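Local structure of Atp-dependent DNA ligase (Psychromonas sp., 4D05) at residues Pro5-Thr10 with Lys167-Leu172; Val18-Val23 with His158-Leu163; Ala183-Tyr188 with Ser231-Arg236; Glu208-Lys213 with Asn243-Phe248. The protein joins breaks in DNA using ATP, probably through the family's covalent enzyme-adenylate intermediate, with a minimized DNA-binding surface. All blocks are in the same frame, centred on the assembly; numbering follows the deposited sequence.

In the fold
From the N terminus, Pro5-Thr10 opens contact 1 and Val18-Val23 opens contact 2. The chain then runs through most of the nucleotide-binding domain before His158-Leu163 closes contact 2, and Lys167-Leu172 closes contact 1 around it. Both serve one mixed sheet, contact 2 at the 21-26 edge and contact 1 at the 168-169 edge; they touch where Asp171 meets His159. Farther on, Ala183-Tyr188 opens contact 3 and Glu208-Lys213 opens contact 4 before Ser231-Arg236 closes the former and Asn243-Phe248 the latter, so these two loops cross. They tie together the OB-fold barrel, meeting through Tyr235, Phe212 and Pro246. Contacts 1 and 3 have centres about 31 Å apart.

Contact 1: Pro5-Thr10 with Lys167-Leu172. With SO4 (sulfate ion), chain F.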
loop_
_atom_site.group_PDB
_atom_site.type_symbol
_atom_site.label_atom_id
_atom_site.label_comp_id
_atom_site.label_asym_id
_atom_site.label_seq_id
_atom_site.Cartn_x
_atom_site.Cartn_y
_atom_site.Cartn_z
ATOM N N PRO A 5 -13.780 12.354 2.921
ATOM C CA PRO A 5 -14.087 11.651 4.179
ATOM C C PRO A 5 -13.846 10.188 3.972
ATOM O O PRO A 5 -14.773 9.402 3.771
ATOM C CB PRO A 5 -15.574 11.932 4.380
ATOM C CG PRO A 5 -16.099 11.974 2.981
ATOM C CD PRO A 5 -15.005 12.612 2.141
ATOM N N ILE A 6 -12.574 9.823 3.993
ATOM C CA ILE A 6 -12.183 8.465 3.662
ATOM C C ILE A 6 -11.574 7.612 4.797
ATOM O O ILE A 6 -10.956 8.116 5.759
ATOM C CB ILE A 6 -11.268 8.490 2.444
ATOM C CG1 ILE A 6 -9.998 9.313 2.704
ATOM C CG2 ILE A 6 -12.027 9.055 1.318
ATOM C CD1 ILE A 6 -8.939 9.173 1.644
ATOM N N GLN A 7 -11.743 6.300 4.659
ATOM C CA GLN A 7 -11.210 5.343 5.635
ATOM C C GLN A 7 -9.822 5.026 5.270
ATOM O O GLN A 7 -9.560 4.874 4.074
ATOM C CB GLN A 7 -11.985 4.031 5.568
ATOM C CG GLN A 7 -11.533 2.990 6.570
ATOM C CD GLN A 7 -12.665 1.973 6.768
ATOM O OE1 GLN A 7 -13.376 1.965 7.762
ATOM N NE2 GLN A 7 -12.850 1.178 5.812
ATOM N N LEU A 8 -8.942 4.914 6.271
ATOM C CA LEU A 8 -7.547 4.591 6.058
ATOM C C LEU A 8 -7.102 3.253 6.693
ATOM O O LEU A 8 -7.597 2.805 7.753
ATOM C CB LEU A 8 -6.623 5.701 6.579
ATOM C CG LEU A 8 -6.921 7.158 6.213
ATOM C CD1 LEU A 8 -5.866 8.001 6.898
ATOM C CD2 LEU A 8 -6.935 7.421 4.672
ATOM N N ALA A 9 -6.142 2.620 6.021
ATOM C CA ALA A 9 -5.711 1.275 6.413
ATOM C C ALA A 9 -4.623 1.307 7.465
ATOM O O ALA A 9 -3.757 2.208 7.480
ATOM C CB ALA A 9 -5.210 0.521 5.219
ATOM N N THR A 10 -4.649 0.290 8.316
ATOM C CA THR A 10 -3.552 -0.015 9.252
ATOM C C THR A 10 -2.675 -1.183 8.756
ATOM O O THR A 10 -2.906 -1.683 7.672
ATOM C CB THR A 10 -4.098 -0.361 10.631
ATOM O OG1 THR A 10 -5.073 -1.413 10.525
ATOM C CG2 THR A 10 -4.739 0.892 11.267
ATOM N N LYS A 167 -11.392 7.402 9.164
ATOM C CA LYS A 167 -10.133 7.515 9.876
ATOM C C LYS A 167 -9.335 6.264 9.637
ATOM O O LYS A 167 -9.748 5.452 8.838
ATOM C CB LYS A 167 -10.384 7.656 11.371
ATOM C CG LYS A 167 -11.050 6.464 11.972
ATOM C CD LYS A 167 -10.988 6.559 13.489
ATOM C CE LYS A 167 -11.450 7.923 13.976
ATOM N NZ LYS A 167 -11.530 8.007 15.466
ATOM N N ARG A 168 -8.213 6.085 10.351
ATOM C CA ARG A 168 -7.486 4.814 10.276
ATOM C C ARG A 168 -8.405 3.767 10.880
ATOM O O ARG A 168 -9.184 4.059 11.787
ATOM C CB ARG A 168 -6.113 4.862 10.993
ATOM C CG ARG A 168 -5.122 5.792 10.323
ATOM C CD ARG A 168 -3.780 5.145 9.901
ATOM N NE ARG A 168 -2.991 6.104 9.112
ATOM C CZ ARG A 168 -2.722 6.008 7.805
ATOM N NH1 ARG A 168 -3.117 4.956 7.079
ATOM N NH2 ARG A 168 -1.999 6.962 7.210
ATOM N N SER A 169 -8.401 2.584 10.286
ATOM C CA SER A 169 -9.222 1.502 10.771
ATOM C C SER A 169 -8.418 0.194 10.984
ATOM O O SER A 169 -7.675 -0.249 10.114
ATOM C CB SER A 169 -10.361 1.251 9.799
ATOM O OG SER A 169 -11.008 0.004 10.129
ATOM N N ARG A 170 -8.587 -0.424 12.151
ATOM C CA ARG A 170 -7.998 -1.715 12.417
ATOM C C ARG A 170 -8.647 -2.863 11.623
ATOM O O ARG A 170 -8.099 -3.955 11.527
ATOM C CB ARG A 170 -8.139 -2.047 13.876
ATOM C CG ARG A 170 -7.272 -1.208 14.788
ATOM C CD ARG A 170 -7.486 -1.574 16.262
ATOM N NE ARG A 170 -7.022 -2.925 16.621
ATOM C CZ ARG A 170 -5.762 -3.235 16.933
ATOM N NH1 ARG A 170 -4.805 -2.311 16.904
ATOM N NH2 ARG A 170 -5.447 -4.480 17.261
ATOM N N ASP A 171 -9.832 -2.608 11.088
ATOM C CA ASP A 171 -10.532 -3.600 10.306
ATOM C C ASP A 171 -10.078 -3.615 8.845
ATOM O O ASP A 171 -10.486 -4.484 8.087
ATOM C CB ASP A 171 -12.000 -3.334 10.345
ATOM C CG ASP A 171 -12.608 -3.702 11.659
ATOM O OD1 ASP A 171 -12.052 -4.567 12.383
ATOM O OD2 ASP A 171 -13.614 -3.086 11.966
ATOM N N LEU A 172 -9.270 -2.632 8.449
ATOM C CA LEU A 172 -8.732 -2.566 7.108
ATOM C C LEU A 172 -7.214 -2.591 7.211
ATOM O O LEU A 172 -6.642 -1.679 7.787
ATOM C CB LEU A 172 -9.174 -1.252 6.429
ATOM C CG LEU A 172 -8.711 -1.050 4.989
ATOM C CD1 LEU A 172 -9.279 -2.091 4.030
ATOM C CD2 LEU A 172 -9.029 0.350 4.459
HETATM S S SO4 F . -2.409 5.548 3.221
HETATM O O1 SO4 F . -1.441 4.949 2.295
HETATM O O2 SO4 F . -3.421 6.346 2.502
HETATM O O3 SO4 F . -3.133 4.502 3.953
HETATM O O4 SO4 F . -1.695 6.419 4.169
HETATM O O HOH W 1 -13.843 0.022 9.782
#
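Leu8 and Arg168 pair as parallel strand neighbours, and their side chains lie on the same face of the sheet. Leu8 N donates to Lys167 O at 2.7 Å, almost straight at 175°, and Leu8 O takes the N-H of Ser169. Arg168 leans across Leu8, its chain bent at chi2 (-124°), which brings the guanidinium over the leucine, Arg168 CZ lying 3.8 Å from Leu8 CD1. From there Arg168 NH1 reaches Ala9 O at 2.8 Å, near the edge of the guanidinium. NH1 and NH2 also grip a sulfate, probably from the crystallisation liquor, with Arg168 NH2 3.1 Å from sulfate O4; Lys42 and Lys174 also donate to it. Arginine suits this place because its chain is long enough to cross Leu8 and still bond Ala9 O. Beyond Ala9, Thr10 N donates to Leu172 O at 2.9 Å. The small Ala9 lets Leu172 close in, with Ala9 CB 3.8 Å from Leu172 CG. Gln7 works one shell out: its OE1 accepts from the backbone N of Gln165 and from a water that in turn receives the hydroxyl of Ser169, whose OG accepts from Asp171 N in an ST turn. A leucine in place of Gln7 would probably leave the Gln165 N-H without its acceptor and break the water link to Ser169. Strand 168-169 forms one edge of the five-stranded mixed sheet; strand 8-11 lies next to it, followed by strand 173-175, and the side chain of Leu172, on which His158 of strand 154-159 packs, lies about 5 Å from the bound AMP.

Contact 2: Val18-Val23 with His158-Leu163; sequences VTQYYV and HHQDAL
His159 meets Tyr21 as an antiparallel, non-hydrogen-bonded pair, and the two side chains share one face of the sheet. Starting at its CB, the histidine rests 3.7 Å from Tyr21 CE2. CG stands above the tyrosine ring, toward its rim, placed there by a chi1 of -163° that swings the imidazole away from its own backbone N. His159 CD2 comes to 3.6 Å from Tyr21 CZ, so the imidazole edge points into the tyrosine face in a T-shaped stack with the planes 77° apart. On the next corner His159 NE2 lies 3.6 Å from Gln20 CB, which sits over one face of the imidazole in a CH-pi contact. On the other flank His159 ND1 accepts from Asp161 N at 3.1 Å, nearly in the ring plane, and this fixes the ring's rotation. A flat ring with an acceptor nitrogen thus suits a strand end that runs straight into a type I turn. Were His159 an alanine, the Asp161 N-H is likely to lose this acceptor and a gap would probably open between Tyr21 and Gln20. Backbone bonds flank the Tyr21-His159 pair: Tyr22 and His158 exchange a reciprocal pair, and Gln160 N donates to Gln20 O at 2.9 Å. Gln160 also lays its CB 3.6 Å from Tyr22 CE2, while its OE1 is held by Lys133. Strand 21-26 is an outer strand of the mixed sheet, with strand 154-159 beside it; helix 107-121 packs on Tyr22 and His158, and helix 137-149 on Val18 and Val23.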
loop_
_atom_site.group_PDB
_atom_site.type_symbol
_atom_site.label_atom_id
_atom_site.label_comp_id
_atom_site.label_asym_id
_atom_site.label_seq_id
_atom_site.Cartn_x
_atom_site.Cartn_y
_atom_site.Cartn_z
ATOM N N VAL A 18 -8.020 -14.853 9.958
ATOM C CA VAL A 18 -8.016 -14.491 8.539
ATOM C C VAL A 18 -9.325 -14.833 7.837
ATOM O O VAL A 18 -9.648 -14.196 6.843
ATOM C CB VAL A 18 -6.816 -15.085 7.777
ATOM C CG1 VAL A 18 -6.981 -16.577 7.536
ATOM C CG2 VAL A 18 -6.665 -14.392 6.465
ATOM N N THR A 19 -10.092 -15.801 8.350
ATOM C CA THR A 19 -11.330 -16.206 7.677
ATOM C C THR A 19 -12.415 -15.149 7.767
ATOM O O THR A 19 -13.452 -15.255 7.104
ATOM C CB THR A 19 -11.894 -17.547 8.207
ATOM O OG1 THR A 19 -12.456 -17.358 9.513
ATOM C CG2 THR A 19 -10.747 -18.594 8.264
ATOM N N GLN A 20 -12.201 -14.124 8.577
ATOM C CA GLN A 20 -13.202 -13.070 8.728
ATOM C C GLN A 20 -12.946 -11.917 7.779
ATOM O O GLN A 20 -13.739 -10.974 7.753
ATOM C CB GLN A 20 -13.180 -12.543 10.141
ATOM C CG GLN A 20 -13.289 -13.621 11.114
ATOM C CD GLN A 20 -14.475 -13.474 11.943
ATOM O OE1 GLN A 20 -15.595 -13.471 11.431
ATOM N NE2 GLN A 20 -14.265 -13.339 13.241
ATOM N N TYR A 21 -11.865 -11.989 7.000
ATOM C CA TYR A 21 -11.487 -10.864 6.138
ATOM C C TYR A 21 -11.630 -11.145 4.661
ATOM O O TYR A 21 -11.236 -12.207 4.171
ATOM C CB TYR A 21 -10.029 -10.483 6.380
ATOM C CG TYR A 21 -9.822 -9.975 7.751
ATOM C CD1 TYR A 21 -9.725 -10.857 8.818
ATOM C CD2 TYR A 21 -9.759 -8.620 8.005
ATOM C CE1 TYR A 21 -9.575 -10.402 10.085
ATOM C CE2 TYR A 21 -9.604 -8.159 9.281
ATOM C CZ TYR A 21 -9.514 -9.065 10.326
ATOM O OH TYR A 21 -9.377 -8.650 11.628
ATOM N N TYR A 22 -12.142 -10.159 3.934
ATOM C CA TYR A 22 -12.078 -10.186 2.492
ATOM C C TYR A 22 -10.701 -9.701 2.041
ATOM O O TYR A 22 -10.213 -8.663 2.499
ATOM C CB TYR A 22 -13.192 -9.321 1.862
ATOM C CG TYR A 22 -14.512 -10.078 1.879
ATOM C CD1 TYR A 22 -14.798 -11.025 0.898
ATOM C CD2 TYR A 22 -15.419 -9.886 2.893
ATOM C CE1 TYR A 22 -15.996 -11.748 0.915
ATOM C CE2 TYR A 22 -16.606 -10.597 2.934
ATOM C CZ TYR A 22 -16.885 -11.527 1.949
ATOM O OH TYR A 22 -18.083 -12.226 2.011
ATOM N N VAL A 23 -10.114 -10.443 1.112
ATOM C CA VAL A 23 -8.754 -10.193 0.653
ATOM C C VAL A 23 -8.794 -9.748 -0.794
ATOM O O VAL A 23 -9.443 -10.368 -1.625
ATOM C CB VAL A 23 -7.890 -11.468 0.793
ATOM C CG1 VAL A 23 -6.469 -11.197 0.375
ATOM C CG2 VAL A 23 -7.986 -11.977 2.203
ATOM N N HIS A 158 -10.002 -6.706 4.627
ATOM C CA HIS A 158 -11.069 -5.871 5.188
ATOM C C HIS A 158 -12.092 -6.771 5.864
ATOM O O HIS A 158 -12.660 -7.658 5.239
ATOM C CB HIS A 158 -11.696 -5.065 4.058
ATOM C CG HIS A 158 -12.538 -3.918 4.519
ATOM N ND1 HIS A 158 -12.934 -2.915 3.662
ATOM C CD2 HIS A 158 -13.074 -3.619 5.719
ATOM C CE1 HIS A 158 -13.635 -2.020 4.328
ATOM N NE2 HIS A 158 -13.768 -2.438 5.575
ATOM N N HIS A 159 -12.270 -6.576 7.160
ATOM C CA HIS A 159 -13.154 -7.415 7.953
ATOM C C HIS A 159 -14.587 -7.357 7.412
ATOM O O HIS A 159 -15.145 -6.270 7.181
ATOM C CB HIS A 159 -13.084 -6.985 9.418
ATOM C CG HIS A 159 -13.612 -8.000 10.372
ATOM N ND1 HIS A 159 -14.946 -8.316 10.442
ATOM C CD2 HIS A 159 -12.989 -8.770 11.294
ATOM C CE1 HIS A 159 -15.129 -9.237 11.378
ATOM N NE2 HIS A 159 -13.953 -9.537 11.902
ATOM N N GLN A 160 -15.177 -8.539 7.231
ATOM C CA GLN A 160 -16.531 -8.654 6.640
ATOM C C GLN A 160 -17.606 -7.898 7.431
ATOM O O GLN A 160 -18.615 -7.485 6.860
ATOM C CB GLN A 160 -16.919 -10.142 6.477
ATOM C CG GLN A 160 -17.029 -10.858 7.789
ATOM C CD GLN A 160 -17.053 -12.361 7.642
ATOM O OE1 GLN A 160 -17.100 -12.885 6.538
ATOM N NE2 GLN A 160 -16.996 -13.062 8.760
ATOM N N ASP A 161 -17.430 -7.761 8.739
ATOM C CA ASP A 161 -18.388 -7.030 9.590
ATOM C C ASP A 161 -18.079 -5.561 9.835
ATOM O O ASP A 161 -18.814 -4.890 10.578
ATOM C CB ASP A 161 -18.517 -7.704 10.949
ATOM C CG ASP A 161 -18.984 -9.156 10.859
ATOM O OD1 ASP A 161 -19.771 -9.489 9.955
ATOM O OD2 ASP A 161 -18.549 -9.957 11.710
ATOM N N ALA A 162 -17.027 -5.038 9.212
ATOM C CA ALA A 162 -16.594 -3.679 9.499
ATOM C C ALA A 162 -17.604 -2.649 9.041
ATOM O O ALA A 162 -18.207 -2.807 7.994
ATOM C CB ALA A 162 -15.307 -3.417 8.835
ATOM N N LEU A 163 -17.786 -1.604 9.850
ATOM C CA LEU A 163 -18.586 -0.453 9.456
ATOM C C LEU A 163 -17.637 0.675 9.043
ATOM O O LEU A 163 -16.589 0.863 9.668
ATOM C CB LEU A 163 -19.430 -0.003 10.645
ATOM C CG LEU A 163 -20.485 -1.013 11.094
ATOM C CD1 LEU A 163 -21.244 -0.502 12.311
ATOM C CD2 LEU A 163 -21.463 -1.309 9.963
HETATM O O HOH W 2 -16.581 -15.961 8.238
#

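Contact 3: Ala183-Tyr188 with Ser231-Arg236; sequences ATVIAY and SLITYR
The phenol ring of Tyr235 comes up obliquely to the methyl of Ala183, with Tyr235 CE1 3.7 Å from Ala183 CB. The same ring meets Phe212 edge-to-face and touches Phe237, and its hydroxyl is bound to Asn206; an alanine suits position 183 because its small methyl lets so broad a ring settle against the strand. The peptide groups hold the strands together. Ala183 and Ile233 exchange two hydrogen bonds, of which Ile233 N to Ala183 O (2.8 Å, 175°) is the straighter, and Val185 N donates to Ser231 O at 2.9 Å. On the face that Ala183 shares with Ile233, Val185 CG2 lies 3.7 Å from Ile233 CG2, the two branched chains crossing at about a right angle; beta-branched residues fit here, being at home in extended strands and filling the interior. Val185 CG2 also lies 3.5 Å from Ser231 OG, whose hydroxyl is engaged by the carbonyl of Pro228. On the other face Thr184 OG1 touches Leu232 CD1. The N-to-C directions of the two short strand segments differ by 115°, well short of antiparallel, and Ile186 with Ala187 forms a classic bulge against Leu203. Such coiling is characteristic of the small five-stranded barrel of the ligase OB fold.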
loop_
_atom_site.group_PDB
_atom_site.type_symbol
_atom_site.label_atom_id
_atom_site.label_comp_id
_atom_site.label_asym_id
_atom_site.label_seq_id
_atom_site.Cartn_x
_atom_site.Cartn_y
_atom_site.Cartn_z
ATOM N N ALA A 183 17.088 5.286 8.980
ATOM C CA ALA A 183 17.792 5.345 10.259
ATOM C C ALA A 183 19.166 5.923 10.026
ATOM O O ALA A 183 19.666 5.911 8.902
ATOM C CB ALA A 183 17.931 3.969 10.881
ATOM N N THR A 184 19.797 6.376 11.108
ATOM C CA THR A 184 21.133 6.951 11.024
ATOM C C THR A 184 22.163 5.935 11.512
ATOM O O THR A 184 21.987 5.338 12.570
ATOM C CB THR A 184 21.209 8.231 11.875
ATOM O OG1 THR A 184 20.303 9.199 11.350
ATOM C CG2 THR A 184 22.622 8.825 11.897
ATOM N N VAL A 185 23.233 5.735 10.742
ATOM C CA VAL A 185 24.290 4.830 11.157
ATOM C C VAL A 185 25.050 5.496 12.305
ATOM O O VAL A 185 25.506 6.633 12.154
ATOM C CB VAL A 185 25.291 4.546 10.015
ATOM C CG1 VAL A 185 26.402 3.604 10.500
ATOM C CG2 VAL A 185 24.561 3.943 8.828
ATOM N N ILE A 186 25.204 4.809 13.440
ATOM C CA ILE A 186 25.896 5.435 14.576
ATOM C C ILE A 186 27.182 4.741 14.992
ATOM O O ILE A 186 28.018 5.367 15.645
ATOM C CB ILE A 186 24.966 5.616 15.822
ATOM C CG1 ILE A 186 24.501 4.269 16.418
ATOM C CG2 ILE A 186 23.715 6.408 15.455
ATOM C CD1 ILE A 186 23.777 4.413 17.745
ATOM N N ALA A 187 27.366 3.482 14.596
ATOM C CA ALA A 187 28.596 2.763 14.934
ATOM C C ALA A 187 28.747 1.534 14.053
ATOM O O ALA A 187 27.771 1.053 13.448
ATOM C CB ALA A 187 28.564 2.343 16.380
ATOM N N TYR A 188 29.984 1.046 13.991
ATOM C CA TYR A 188 30.290 -0.233 13.362
ATOM C C TYR A 188 30.514 -1.316 14.409
ATOM O O TYR A 188 31.009 -1.053 15.514
ATOM C CB TYR A 188 31.563 -0.148 12.536
ATOM C CG TYR A 188 31.555 0.856 11.425
ATOM C CD1 TYR A 188 30.430 1.076 10.654
ATOM C CD2 TYR A 188 32.701 1.585 11.143
ATOM C CE1 TYR A 188 30.446 1.999 9.613
ATOM C CE2 TYR A 188 32.737 2.497 10.115
ATOM C CZ TYR A 188 31.609 2.691 9.343
ATOM O OH TYR A 188 31.664 3.593 8.320
ATOM N N SER A 231 25.547 8.539 8.257
ATOM C CA SER A 231 24.724 8.530 7.072
ATOM C C SER A 231 23.296 8.097 7.392
ATOM O O SER A 231 23.041 7.368 8.372
ATOM C CB SER A 231 25.328 7.663 5.979
ATOM O OG SER A 231 25.406 6.293 6.324
ATOM N N LEU A 232 22.370 8.601 6.577
ATOM C CA LEU A 232 20.983 8.190 6.641
ATOM C C LEU A 232 20.820 7.049 5.658
ATOM O O LEU A 232 21.129 7.208 4.486
ATOM C CB LEU A 232 20.067 9.363 6.256
ATOM C CG LEU A 232 18.568 9.064 6.421
ATOM C CD1 LEU A 232 18.204 9.014 7.897
ATOM C CD2 LEU A 232 17.704 10.094 5.641
ATOM N N ILE A 233 20.365 5.895 6.148
ATOM C CA ILE A 233 20.226 4.711 5.331
ATOM C C ILE A 233 18.789 4.256 5.377
ATOM O O ILE A 233 18.045 4.640 6.282
ATOM C CB ILE A 233 21.200 3.574 5.770
ATOM C CG1 ILE A 233 20.931 3.071 7.203
ATOM C CG2 ILE A 233 22.635 4.095 5.633
ATOM C CD1 ILE A 233 19.862 2.024 7.314
ATOM N N THR A 234 18.419 3.432 4.392
ATOM C CA THR A 234 17.127 2.780 4.389
ATOM C C THR A 234 17.331 1.328 4.776
ATOM O O THR A 234 18.256 0.667 4.280
ATOM C CB THR A 234 16.491 2.834 3.005
ATOM O OG1 THR A 234 16.156 4.194 2.703
ATOM C CG2 THR A 234 15.219 1.993 2.970
ATOM N N TYR A 235 16.473 0.853 5.674
ATOM C CA TYR A 235 16.466 -0.545 6.062
ATOM C C TYR A 235 15.092 -1.121 5.768
ATOM O O TYR A 235 14.122 -0.380 5.623
ATOM C CB TYR A 235 16.838 -0.723 7.524
ATOM C CG TYR A 235 15.875 -0.110 8.499
ATOM C CD1 TYR A 235 15.986 1.228 8.858
ATOM C CD2 TYR A 235 14.881 -0.868 9.076
ATOM C CE1 TYR A 235 15.092 1.810 9.765
ATOM C CE2 TYR A 235 13.988 -0.313 9.979
ATOM C CZ TYR A 235 14.086 1.031 10.312
ATOM O OH TYR A 235 13.196 1.571 11.234
ATOM N N ARG A 236 15.056 -2.443 5.683
ATOM C CA ARG A 236 13.862 -3.185 5.348
ATOM C C ARG A 236 13.526 -4.063 6.535
ATOM O O ARG A 236 14.426 -4.513 7.261
ATOM C CB ARG A 236 14.160 -4.010 4.092
ATOM C CG ARG A 236 13.020 -4.868 3.623
ATOM C CD ARG A 236 13.332 -5.454 2.283
ATOM N NE ARG A 236 13.575 -4.423 1.274
ATOM C CZ ARG A 236 13.908 -4.699 0.012
ATOM N NH1 ARG A 236 14.035 -5.967 -0.408
ATOM N NH2 ARG A 236 14.111 -3.716 -0.845
#

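Contact 4: Glu208-Lys213 with Asn243-Phe248; sequences EGVTFK and NNIPRF
Asn243 brings its carbonyl O to 4.3 Å from Val210 CG1, opening the approach of the loop between strands 232-237 and 250-256 of the OB fold to strand 211-214. Asn243 and Asn244 both have positive phi, a conformation asparagine tolerates better than most side-chain-bearing residues, and the loop bends here. Asn244 turns its amide toward Glu208: Asn244 ND2 donates to Glu208 OE1 at 2.9 Å and 164°. OE1 lies in the amide plane of Asn244, while the donor reaches it from above the carboxylate plane of Glu208, the two planes standing 74° apart. Lys240 ties the same pair from outside, bridging Glu208 OE2 by charge and Asn244 OD1 by a hydrogen bond, so that the amide's orientation is set at both ends. A water donates to both Glu208 OE2 and Asn244 O. Ile245 then splits its branches, CG1 lying 4.0 Å from Val210 CG1 and CG2 3.7 Å from Phe212 CB; a branched chain can fill two such places at once. Pro246 follows, rigid and apolar, packed also on Tyr235 and Phe237. Its CD, probably polarised by the attached nitrogen, sits over the Phe212 ring in a CH-pi contact, 3.9 Å from the centroid and 17° off the normal.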
loop_
_atom_site.group_PDB
_atom_site.type_symbol
_atom_site.label_atom_id
_atom_site.label_comp_id
_atom_site.label_asym_id
_atom_site.label_seq_id
_atom_site.Cartn_x
_atom_site.Cartn_y
_atom_site.Cartn_z
ATOM N N GLU A 208 12.097 6.520 15.212
ATOM C CA GLU A 208 11.335 6.383 16.452
ATOM C C GLU A 208 12.226 6.410 17.691
ATOM O O GLU A 208 11.719 6.277 18.813
ATOM C CB GLU A 208 10.566 5.066 16.478
ATOM C CG GLU A 208 9.374 4.962 15.560
ATOM C CD GLU A 208 8.683 3.619 15.761
ATOM O OE1 GLU A 208 7.895 3.474 16.717
ATOM O OE2 GLU A 208 8.958 2.688 15.000
ATOM N N GLY A 209 13.539 6.566 17.487
ATOM C CA GLY A 209 14.484 6.662 18.587
ATOM C C GLY A 209 14.991 5.316 19.086
ATOM O O GLY A 209 15.554 5.232 20.192
ATOM N N VAL A 210 14.785 4.263 18.289
ATOM C CA VAL A 210 15.245 2.940 18.665
ATOM C C VAL A 210 16.604 2.646 18.035
ATOM O O VAL A 210 16.808 2.844 16.824
ATOM C CB VAL A 210 14.239 1.870 18.231
ATOM C CG1 VAL A 210 14.774 0.486 18.561
ATOM C CG2 VAL A 210 12.884 2.133 18.896
ATOM N N THR A 211 17.549 2.216 18.860
ATOM C CA THR A 211 18.859 1.802 18.388
ATOM C C THR A 211 18.893 0.271 18.278
ATOM O O THR A 211 18.502 -0.454 19.205
ATOM C CB THR A 211 19.976 2.293 19.336
ATOM O OG1 THR A 211 19.979 3.711 19.344
ATOM C CG2 THR A 211 21.344 1.812 18.899
ATOM N N PHE A 212 19.389 -0.218 17.153
ATOM C CA PHE A 212 19.431 -1.664 16.902
ATOM C C PHE A 212 20.480 -2.036 15.902
ATOM O O PHE A 212 21.012 -1.179 15.174
ATOM C CB PHE A 212 18.057 -2.217 16.462
ATOM C CG PHE A 212 17.543 -1.627 15.189
ATOM C CD1 PHE A 212 16.922 -0.385 15.194
ATOM C CD2 PHE A 212 17.696 -2.307 13.979
ATOM C CE1 PHE A 212 16.444 0.179 14.000
ATOM C CE2 PHE A 212 17.210 -1.784 12.792
ATOM C CZ PHE A 212 16.589 -0.517 12.803
ATOM N N LYS A 213 20.792 -3.329 15.896
ATOM C CA LYS A 213 21.820 -3.893 15.015
ATOM C C LYS A 213 21.246 -4.358 13.682
ATOM O O LYS A 213 20.207 -4.996 13.643
ATOM C CB LYS A 213 22.455 -5.091 15.721
ATOM C CG LYS A 213 23.513 -5.803 14.938
ATOM C CD LYS A 213 24.138 -6.931 15.735
ATOM C CE LYS A 213 23.301 -8.198 15.673
ATOM N NZ LYS A 213 24.124 -9.313 16.233
ATOM N N ASN A 243 10.746 -4.580 22.525
ATOM C CA ASN A 243 11.447 -3.308 22.664
ATOM C C ASN A 243 11.286 -2.389 21.446
ATOM O O ASN A 243 12.126 -1.488 21.238
ATOM C CB ASN A 243 12.952 -3.548 22.921
ATOM C CG ASN A 243 13.217 -4.585 24.016
ATOM O OD1 ASN A 243 14.002 -5.544 23.845
ATOM N ND2 ASN A 243 12.619 -4.374 25.147
ATOM N N ASN A 244 10.214 -2.614 20.660
ATOM C CA ASN A 244 9.928 -1.831 19.459
ATOM C C ASN A 244 11.056 -1.845 18.421
ATOM O O ASN A 244 11.269 -0.861 17.692
ATOM C CB ASN A 244 9.607 -0.377 19.805
ATOM C CG ASN A 244 8.841 0.317 18.697
ATOM O OD1 ASN A 244 8.170 -0.337 17.896
ATOM N ND2 ASN A 244 8.979 1.634 18.607
ATOM N N ILE A 245 11.771 -2.956 18.352
ATOM C CA ILE A 245 12.839 -3.079 17.377
ATOM C C ILE A 245 12.262 -3.596 16.050
ATOM O O ILE A 245 11.510 -4.580 16.038
ATOM C CB ILE A 245 13.922 -4.011 17.882
ATOM C CG1 ILE A 245 14.525 -3.428 19.166
ATOM C CG2 ILE A 245 14.966 -4.198 16.798
ATOM C CD1 ILE A 245 15.430 -4.375 19.964
ATOM N N PRO A 246 12.602 -2.951 14.921
ATOM C CA PRO A 246 12.131 -3.517 13.642
ATOM C C PRO A 246 12.581 -4.965 13.459
ATOM O O PRO A 246 13.749 -5.313 13.679
ATOM C CB PRO A 246 12.780 -2.605 12.583
ATOM C CG PRO A 246 12.966 -1.279 13.321
ATOM C CD PRO A 246 13.343 -1.699 14.733
ATOM N N ARG A 247 11.635 -5.806 13.063
ATOM C CA ARG A 247 11.862 -7.232 12.992
ATOM C C ARG A 247 12.428 -7.644 11.629
ATOM O O ARG A 247 12.008 -7.151 10.579
ATOM C CB ARG A 247 10.526 -7.947 13.286
ATOM C CG ARG A 247 10.636 -9.334 13.872
ATOM C CD ARG A 247 9.237 -9.869 14.350
ATOM N NE ARG A 247 8.257 -9.682 13.293
ATOM C CZ ARG A 247 6.953 -9.514 13.465
ATOM N NH1 ARG A 247 6.409 -9.505 14.689
ATOM N NH2 ARG A 247 6.191 -9.348 12.387
ATOM N N PHE A 248 13.400 -8.548 11.657
ATOM C CA PHE A 248 14.053 -9.068 10.446
ATOM C C PHE A 248 14.652 -7.930 9.624
ATOM O O PHE A 248 14.552 -7.912 8.407
ATOM C CB PHE A 248 13.055 -9.893 9.614
ATOM C CG PHE A 248 12.333 -10.927 10.426
ATOM C CD1 PHE A 248 13.044 -11.788 11.257
ATOM C CD2 PHE A 248 10.950 -11.040 10.372
ATOM C CE1 PHE A 248 12.376 -12.712 12.022
ATOM C CE2 PHE A 248 10.287 -11.974 11.135
ATOM C CZ PHE A 248 10.997 -12.808 11.950
HETATM O O HOH W 3 11.115 1.129 15.654
#